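Local atomic coordinates of inositol-3-phosphate synthase (Caenorhabditis elegans, PDB entry 1VKO), a protein that belongs to the myo-inositol-1-phosphate synthase family and binds NAD in a Rossmann-type domain, assembling as a tetramer. Residues A[126-138]-A[514-526]. Sequence-based numbering, arbitrary orientation.
Sequences VHLGYDSATQNQI and GFPSDTDMQIEFF
Gln137 and Gln522 join amide to amide where the C-terminal loop that follows helix 498-513 packs against the two-stranded antiparallel beta hairpin of strands 125-131 and 136-141, a contact made by this amide pair and by an edge-to-face pair of rings. Their amide planes lie 9° apart; Gln137 NE2 donates to Gln522 OE1 at 2.8 Å along a nearly straight bond, in the carbonyl plane and on a lone pair, whereas the return bond from Gln522 NE2 to Gln137 OE1 is weak. Further along the hairpin, the Phe525 ring points its edge at the face of Tyr130 in a T-shaped pair, with centroids 5.2 Å apart. With chi1 at -175°, Thr519 places OG1 over one face of the His127 imidazole, offset toward the rim, and CG2 against His127 O, while Leu128 CD1 meets Phe515 CE1 at 3.8 Å.

His127 NE2 also donates to Gln137 OE1 at 2.9 Å, from above the carbonyl plane but with OE1 in the plane of the imidazole. This second donor is stronger than the weak one from Gln522, consistent with oxygen rather than nitrogen at that position. Another subunit closes over the contact: its Pro493 packs on both Tyr130 and Phe525, and its Asn48 bonds Leu128 O. Between hairpin and loop, one water accepts from Tyr130 N and from Gln522 NE2 and donates to Glu524 OE2, 3.1 Å from that oxygen.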
loop_
_atom_site.group_PDB
_atom_site.type_symbol
_atom_site.label_atom_id
_atom_site.label_comp_id
_atom_site.label_asym_id
_atom_site.label_seq_id
_atom_site.Cartn_x
_atom_site.Cartn_y
_atom_site.Cartn_z
ATOM N N VAL A 126 -21.528 15.443 19.505
ATOM C CA VAL A 126 -22.638 15.847 18.661
ATOM C C VAL A 126 -22.633 17.372 18.553
ATOM O O VAL A 126 -22.296 18.063 19.504
ATOM C CB VAL A 126 -23.975 15.318 19.258
ATOM C CG1 VAL A 126 -25.110 15.478 18.297
ATOM C CG2 VAL A 126 -23.828 13.841 19.652
ATOM N N HIS A 127 -22.999 17.885 17.393
ATOM C CA HIS A 127 -22.973 19.306 17.138
ATOM C C HIS A 127 -24.380 19.881 17.370
ATOM O O HIS A 127 -25.298 19.586 16.599
ATOM C CB HIS A 127 -22.513 19.525 15.704
ATOM C CG HIS A 127 -22.123 20.929 15.389
ATOM N ND1 HIS A 127 -22.177 21.439 14.107
ATOM C CD2 HIS A 127 -21.687 21.938 16.177
ATOM C CE1 HIS A 127 -21.783 22.701 14.120
ATOM N NE2 HIS A 127 -21.481 23.027 15.364
ATOM N N LEU A 128 -24.540 20.675 18.447
ATOM C CA LEU A 128 -25.784 21.424 18.733
ATOM C C LEU A 128 -25.835 22.816 18.094
ATOM O O LEU A 128 -26.923 23.409 17.990
ATOM C CB LEU A 128 -25.995 21.600 20.226
ATOM C CG LEU A 128 -25.994 20.466 21.251
ATOM C CD1 LEU A 128 -26.406 19.118 20.644
ATOM C CD2 LEU A 128 -24.614 20.385 21.820
ATOM N N GLY A 129 -24.672 23.350 17.699
ATOM C CA GLY A 129 -24.580 24.687 17.117
ATOM C C GLY A 129 -23.375 25.518 17.564
ATOM O O GLY A 129 -22.389 24.976 18.074
ATOM N N TYR A 130 -23.487 26.836 17.363
ATOM C CA TYR A 130 -22.472 27.842 17.663
ATOM C C TYR A 130 -22.921 28.845 18.749
ATOM O O TYR A 130 -24.052 29.362 18.714
ATOM C CB TYR A 130 -22.159 28.614 16.389
ATOM C CG TYR A 130 -21.039 29.620 16.548
ATOM C CD1 TYR A 130 -19.716 29.237 16.392
ATOM C CD2 TYR A 130 -21.307 30.955 16.828
ATOM C CE1 TYR A 130 -18.690 30.131 16.545
ATOM C CE2 TYR A 130 -20.274 31.868 16.977
ATOM C CZ TYR A 130 -18.967 31.446 16.835
ATOM O OH TYR A 130 -17.920 32.341 16.971
ATOM N N ASP A 131 -22.018 29.104 19.697
ATOM C CA ASP A 131 -22.215 30.028 20.824
ATOM C C ASP A 131 -21.400 31.308 20.676
ATOM O O ASP A 131 -20.178 31.281 20.758
ATOM C CB ASP A 131 -21.789 29.348 22.123
ATOM C CG ASP A 131 -21.886 30.263 23.341
ATOM O OD1 ASP A 131 -22.839 31.079 23.447
ATOM O OD2 ASP A 131 -21.064 30.215 24.274
ATOM N N SER A 132 -22.069 32.436 20.508
ATOM C CA SER A 132 -21.377 33.701 20.325
ATOM C C SER A 132 -20.521 34.136 21.500
ATOM O O SER A 132 -19.394 34.566 21.305
ATOM C CB SER A 132 -22.367 34.793 19.961
ATOM O OG SER A 132 -22.485 34.829 18.553
ATOM N N ALA A 133 -21.031 34.016 22.718
ATOM C CA ALA A 133 -20.257 34.427 23.891
ATOM C C ALA A 133 -18.874 33.801 23.883
ATOM O O ALA A 133 -17.883 34.519 23.905
ATOM C CB ALA A 133 -20.992 34.121 25.176
ATOM N N THR A 134 -18.788 32.476 23.790
ATOM C CA THR A 134 -17.479 31.800 23.820
ATOM C C THR A 134 -16.845 31.754 22.448
ATOM O O THR A 134 -15.689 31.354 22.307
ATOM C CB THR A 134 -17.588 30.393 24.430
ATOM O OG1 THR A 134 -18.586 29.661 23.728
ATOM C CG2 THR A 134 -18.184 30.454 25.856
ATOM N N GLN A 135 -17.583 32.201 21.432
ATOM C CA GLN A 135 -17.072 32.221 20.038
ATOM C C GLN A 135 -16.645 30.822 19.588
ATOM O O GLN A 135 -15.531 30.614 19.150
ATOM C CB GLN A 135 -15.920 33.210 19.907
ATOM C CG GLN A 135 -16.308 34.624 20.317
ATOM C CD GLN A 135 -15.157 35.609 20.279
ATOM O OE1 GLN A 135 -13.978 35.230 20.201
ATOM N NE2 GLN A 135 -15.499 36.888 20.347
ATOM N N ASN A 136 -17.571 29.877 19.673
ATOM C CA ASN A 136 -17.266 28.456 19.683
ATOM C C ASN A 136 -18.393 27.607 19.115
ATOM O O ASN A 136 -19.574 27.850 19.395
ATOM C CB ASN A 136 -17.092 28.034 21.128
ATOM C CG ASN A 136 -15.794 27.368 21.378
ATOM O OD1 ASN A 136 -14.756 28.022 21.402
ATOM N ND2 ASN A 136 -15.827 26.060 21.586
ATOM N N GLN A 137 -18.012 26.619 18.305
ATOM C CA GLN A 137 -18.863 25.467 17.978
ATOM C C GLN A 137 -19.090 24.604 19.241
ATOM O O GLN A 137 -18.159 24.307 19.995
ATOM C CB GLN A 137 -18.225 24.638 16.866
ATOM C CG GLN A 137 -18.040 25.348 15.512
ATOM C CD GLN A 137 -19.335 25.513 14.754
ATOM O OE1 GLN A 137 -20.386 25.746 15.350
ATOM N NE2 GLN A 137 -19.270 25.401 13.428
ATOM N N ILE A 138 -20.349 24.248 19.479
ATOM C CA ILE A 138 -20.752 23.493 20.662
ATOM C C ILE A 138 -20.896 22.018 20.323
ATOM O O ILE A 138 -21.799 21.621 19.587
ATOM C CB ILE A 138 -22.096 24.041 21.272
ATOM C CG1 ILE A 138 -21.936 25.489 21.760
ATOM C CG2 ILE A 138 -22.581 23.146 22.397
ATOM C CD1 ILE A 138 -20.941 25.681 22.943
ATOM N N GLY A 514 -34.929 17.554 23.282
ATOM C CA GLY A 514 -35.637 18.825 23.104
ATOM C C GLY A 514 -34.933 19.852 22.230
ATOM O O GLY A 514 -35.458 20.937 21.974
ATOM N N PHE A 515 -33.744 19.520 21.742
ATOM C CA PHE A 515 -32.955 20.516 20.998
ATOM C C PHE A 515 -32.361 20.045 19.659
ATOM O O PHE A 515 -31.136 20.006 19.516
ATOM C CB PHE A 515 -31.882 21.153 21.899
ATOM C CG PHE A 515 -31.111 20.168 22.754
ATOM C CD1 PHE A 515 -30.087 19.408 22.208
ATOM C CD2 PHE A 515 -31.368 20.062 24.122
ATOM C CE1 PHE A 515 -29.348 18.533 22.978
ATOM C CE2 PHE A 515 -30.636 19.171 24.916
ATOM C CZ PHE A 515 -29.612 18.415 24.337
ATOM N N PRO A 516 -33.212 19.686 18.697
ATOM C CA PRO A 516 -32.744 19.372 17.357
ATOM C C PRO A 516 -32.578 20.675 16.649
ATOM O O PRO A 516 -33.130 21.635 17.126
ATOM C CB PRO A 516 -33.913 18.578 16.730
ATOM C CG PRO A 516 -35.174 18.958 17.580
ATOM C CD PRO A 516 -34.674 19.546 18.837
ATOM N N SER A 517 -31.861 20.707 15.515
ATOM C CA SER A 517 -31.606 21.949 14.755
ATOM C C SER A 517 -31.252 21.760 13.271
ATOM O O SER A 517 -31.203 20.632 12.749
ATOM C CB SER A 517 -30.483 22.731 15.410
ATOM O OG SER A 517 -29.247 22.109 15.153
ATOM N N ASP A 518 -31.001 22.877 12.602
ATOM C CA ASP A 518 -30.469 22.864 11.249
ATOM C C ASP A 518 -28.998 23.227 11.228
ATOM O O ASP A 518 -28.533 23.966 10.349
ATOM C CB ASP A 518 -31.239 23.855 10.399
ATOM C CG ASP A 518 -32.642 23.402 10.134
ATOM O OD1 ASP A 518 -32.822 22.226 9.746
ATOM O OD2 ASP A 518 -33.616 24.161 10.275
ATOM N N THR A 519 -28.259 22.708 12.199
ATOM C CA THR A 519 -26.875 23.120 12.373
ATOM C C THR A 519 -25.933 22.497 11.355
ATOM O O THR A 519 -24.724 22.720 11.435
ATOM C CB THR A 519 -26.399 22.865 13.840
ATOM O OG1 THR A 519 -25.083 23.371 14.020
ATOM C CG2 THR A 519 -26.260 21.376 14.149
ATOM N N ASP A 520 -26.475 21.702 10.424
ATOM C CA ASP A 520 -25.698 21.238 9.238
ATOM C C ASP A 520 -25.625 22.335 8.188
ATOM O O ASP A 520 -24.891 22.226 7.221
ATOM C CB ASP A 520 -26.217 19.909 8.648
ATOM C CG ASP A 520 -27.660 19.987 8.114
ATOM O OD1 ASP A 520 -28.453 20.781 8.604
ATOM O OD2 ASP A 520 -28.107 19.279 7.192
ATOM N N MET A 521 -26.371 23.418 8.415
ATOM C CA MET A 521 -26.314 24.582 7.556
ATOM C C MET A 521 -26.389 25.801 8.424
ATOM O O MET A 521 -27.471 26.347 8.631
ATOM C CB MET A 521 -27.466 24.616 6.563
ATOM C CG MET A 521 -27.382 25.820 5.637
ATOM S SD MET A 521 -28.901 26.202 4.750
ATOM C CE MET A 521 -29.888 26.779 6.150
ATOM N N GLN A 522 -25.241 26.243 8.920
ATOM C CA GLN A 522 -25.192 27.373 9.829
ATOM C C GLN A 522 -25.164 28.655 9.033
ATOM O O GLN A 522 -24.127 29.269 8.860
ATOM C CB GLN A 522 -23.986 27.259 10.741
ATOM C CG GLN A 522 -23.831 25.881 11.254
ATOM C CD GLN A 522 -22.800 25.803 12.306
ATOM O OE1 GLN A 522 -21.656 25.441 12.035
ATOM N NE2 GLN A 522 -23.173 26.176 13.517
ATOM N N ILE A 523 -26.335 29.051 8.556
ATOM C CA ILE A 523 -26.478 30.189 7.670
ATOM C C ILE A 523 -26.191 31.541 8.409
ATOM O O ILE A 523 -25.971 32.576 7.761
ATOM C CB ILE A 523 -27.870 30.082 6.933
ATOM C CG1 ILE A 523 -27.971 31.010 5.718
ATOM C CG2 ILE A 523 -29.052 30.193 7.936
ATOM C CD1 ILE A 523 -29.262 30.903 4.894
ATOM N N GLU A 524 -26.123 31.509 9.749
ATOM C CA GLU A 524 -25.813 32.707 10.540
ATOM C C GLU A 524 -24.489 33.295 10.139
ATOM O O GLU A 524 -24.240 34.473 10.441
ATOM C CB GLU A 524 -25.591 32.444 12.035
ATOM C CG GLU A 524 -26.550 31.573 12.764
ATOM C CD GLU A 524 -26.120 30.144 12.705
ATOM O OE1 GLU A 524 -26.298 29.571 11.623
ATOM O OE2 GLU A 524 -25.640 29.620 13.730
ATOM N N PHE A 525 -23.616 32.468 9.546
ATOM C CA PHE A 525 -22.235 32.884 9.302
ATOM C C PHE A 525 -22.052 33.717 8.037
ATOM O O PHE A 525 -21.011 34.325 7.831
ATOM C CB PHE A 525 -21.322 31.670 9.216
ATOM C CG PHE A 525 -21.266 30.862 10.449
ATOM C CD1 PHE A 525 -21.607 31.411 11.690
ATOM C CD2 PHE A 525 -20.819 29.554 10.393
ATOM C CE1 PHE A 525 -21.515 30.659 12.850
ATOM C CE2 PHE A 525 -20.733 28.796 11.543
ATOM C CZ PHE A 525 -21.099 29.350 12.777
ATOM N N PHE A 526 -23.041 33.702 7.168
ATOM C CA PHE A 526 -22.947 34.433 5.919
ATOM C C PHE A 526 -24.203 35.238 5.684
ATOM O O PHE A 526 -24.406 35.781 4.600
ATOM C CB PHE A 526 -22.599 33.523 4.715
ATOM C CG PHE A 526 -23.446 32.255 4.587
ATOM C CD1 PHE A 526 -23.083 31.091 5.247
ATOM C CD2 PHE A 526 -24.558 32.223 3.766
ATOM C CE1 PHE A 526 -23.827 29.925 5.115
ATOM C CE2 PHE A 526 -25.297 31.063 3.617
ATOM C CZ PHE A 526 -24.933 29.914 4.292
HETATM O O HOH W 1 -28.053 25.367 15.569
HETATM O O HOH W 2 -25.741 26.860 15.025
#